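Local coordinates for protein probable endonuclease 4 (Thermotoga maritima, PDB 4HNO) that probably cleaves phosphodiester bonds at apurinic or apyrimidinic sites in DNA, a metal-dependent step of base excision repair, at residues E134-N137 with V143-L146. Numbering follows the deposited sequence. Where two conformers were deposited one is given.
Sequences EVLN and VILL
No flat group takes part where I144 meets V135 and L136: there is no ring face or amide edge here, and branched aliphatic chains do all the touching. I144 projects from the strand toward the helix, its CD1 directed at the last turn of helix 121-136. There CD1 of I144 lies 3.7 Å from CD2 of L136 and 4.1 Å from CG1 of V135, the two methyls approaching it from different directions. The CD2 branch of L136 also runs past the shaft of I144, with CG1 of I144 at 4.1 Å from that methyl. L136 meets I144 at a slant, whereas V135 crosses it at about a right angle. With CD1 anti to CA (chi2 175°), the isoleucine chain is extended and its end methyl meets the helix. In V135 a chi1 of 173° puts CG1 on the strand side.

The CA atoms of L136 and I144 remain 8.5 Å apart, so side chains alone span the gap. Around them, V135 also packs on L94 and V98 of helix 84-104, while L136 touches V176 of the adjacent parallel strand 176-181. R175 links both layers, its NH2 hydrogen-bonded to the L136 carbonyl and its backbone bonded to that of I144.

The contact closes the beta-alpha-beta unit formed by strand 108-115, helix 121-136 and strand 143-147, in the interface between helices and barrel of this TIM-barrel enzyme. The same strand ends in E147, a ligand of zinc and manganese. Wholly apolar, buried and without a hydrogen bond between its segments, the contact rests on van der Waals packing and the exclusion of water.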
ATOM      1  N   GLU A 134       2.125   2.869 -20.310  1.00  8.27           N
ATOM      2  CA  GLU A 134       2.536   4.218 -20.658  0.75  8.47           C
ATOM      3  C   GLU A 134       3.412   4.814 -19.563  1.00  8.42           C
ATOM      4  O   GLU A 134       4.388   5.511 -19.849  1.00  9.98           O
ATOM      5  CB  GLU A 134       1.333   5.122 -20.911  0.75  9.24           C
ATOM      6  CG  GLU A 134       0.618   4.792 -22.166  0.75 11.26           C
ATOM      7  CD  GLU A 134       1.559   4.750 -23.356  0.75 19.98           C
ATOM      8  OE1 GLU A 134       2.261   5.761 -23.590  0.75 16.85           O
ATOM      9  OE2 GLU A 134       1.637   3.699 -24.033  0.75 31.80           O
ATOM     10  N   VAL A 135       3.088   4.552 -18.306  1.00  7.78           N
ATOM     11  CA  VAL A 135       3.885   5.085 -17.211  1.00  7.71           C
ATOM     12  C   VAL A 135       5.242   4.396 -17.124  1.00  7.68           C
ATOM     13  O   VAL A 135       6.288   5.053 -17.092  1.00  8.23           O
ATOM     14  CB  VAL A 135       3.123   4.980 -15.891  1.00  8.19           C
ATOM     15  CG1 VAL A 135       3.983   5.372 -14.711  1.00  8.92           C
ATOM     16  CG2 VAL A 135       1.840   5.820 -15.946  1.00  9.40           C
ATOM     17  N   LEU A 136       5.229   3.068 -17.058  1.00  7.53           N
ATOM     18  CA  LEU A 136       6.471   2.325 -16.858  1.00  7.34           C
ATOM     19  C   LEU A 136       7.407   2.477 -18.048  1.00  7.61           C
ATOM     20  O   LEU A 136       8.618   2.572 -17.870  1.00  8.29           O
ATOM     21  CB  LEU A 136       6.163   0.865 -16.567  1.00  8.16           C
ATOM     22  CG  LEU A 136       5.473   0.629 -15.222  1.00  8.73           C
ATOM     23  CD1 LEU A 136       5.029  -0.818 -15.143  1.00 10.45           C
ATOM     24  CD2 LEU A 136       6.355   1.000 -14.043  1.00  9.92           C
ATOM     25  N   ASN A 137       6.864   2.480 -19.264  1.00  8.13           N
ATOM     26  CA  ASN A 137       7.699   2.540 -20.443  1.00  8.76           C
ATOM     27  C   ASN A 137       8.263   3.926 -20.707  1.00  9.32           C
ATOM     28  O   ASN A 137       9.035   4.093 -21.649  1.00 11.95           O
ATOM     29  CB  ASN A 137       6.951   2.033 -21.688  1.00  9.43           C
ATOM     30  CG  ASN A 137       6.634   0.539 -21.642  1.00  9.56           C
ATOM     31  OD1 ASN A 137       7.274  -0.255 -20.939  1.00 10.54           O
ATOM     32  ND2 ASN A 137       5.665   0.137 -22.441  1.00 10.56           N
ATOM     33  N   VAL A 143       9.159   0.938  -8.803  1.00  7.72           N
ATOM     34  CA  VAL A 143       8.259  -0.197  -8.904  1.00  7.82           C
ATOM     35  C   VAL A 143       6.879   0.237  -8.444  1.00  7.47           C
ATOM     36  O   VAL A 143       6.741   0.842  -7.385  1.00  8.50           O
ATOM     37  CB  VAL A 143       8.796  -1.346  -8.020  1.00  8.63           C
ATOM     38  CG1 VAL A 143       7.794  -2.491  -7.900  1.00  9.62           C
ATOM     39  CG2 VAL A 143      10.135  -1.854  -8.573  1.00  9.53           C
ATOM     40  N   ILE A 144       5.871  -0.065  -9.261  1.00  7.53           N
ATOM     41  CA  ILE A 144       4.490   0.198  -8.904  1.00  7.46           C
ATOM     42  C   ILE A 144       3.941  -1.000  -8.148  1.00  7.66           C
ATOM     43  O   ILE A 144       4.074  -2.146  -8.597  1.00  8.86           O
ATOM     44  CB  ILE A 144       3.662   0.525 -10.143  1.00  8.66           C
ATOM     45  CG1 ILE A 144       4.154   1.880 -10.692  1.00 11.24           C
ATOM     46  CG2 ILE A 144       2.178   0.567  -9.807  1.00 10.20           C
ATOM     47  CD1 ILE A 144       3.546   2.346 -11.975  1.00 12.44           C
ATOM     48  N   LEU A 145       3.334  -0.735  -6.998  1.00  7.40           N
ATOM     49  CA  LEU A 145       2.675  -1.770  -6.205  1.00  7.46           C
ATOM     50  C   LEU A 145       1.176  -1.676  -6.460  1.00  7.43           C
ATOM     51  O   LEU A 145       0.592  -0.604  -6.337  1.00  9.03           O
ATOM     52  CB  LEU A 145       2.954  -1.593  -4.717  1.00  7.73           C
ATOM     53  CG  LEU A 145       4.432  -1.542  -4.348  1.00  7.94           C
ATOM     54  CD1 LEU A 145       4.606  -1.359  -2.847  1.00  8.68           C
ATOM     55  CD2 LEU A 145       5.155  -2.787  -4.825  1.00  8.63           C
ATOM     56  N   LEU A 146       0.568  -2.810  -6.798  1.00  7.37           N
ATOM     57  CA  LEU A 146      -0.876  -2.904  -6.901  1.00  7.31           C
ATOM     58  C   LEU A 146      -1.408  -3.362  -5.554  1.00  7.24           C
ATOM     59  O   LEU A 146      -0.999  -4.414  -5.052  1.00  7.93           O
ATOM     60  CB  LEU A 146      -1.292  -3.906  -7.961  1.00  7.91           C
ATOM     61  CG  LEU A 146      -0.723  -3.698  -9.346  1.00  8.78           C
ATOM     62  CD1 LEU A 146      -1.179  -4.814 -10.272  1.00 10.02           C
ATOM     63  CD2 LEU A 146      -1.093  -2.336  -9.907  1.00 11.72           C
TER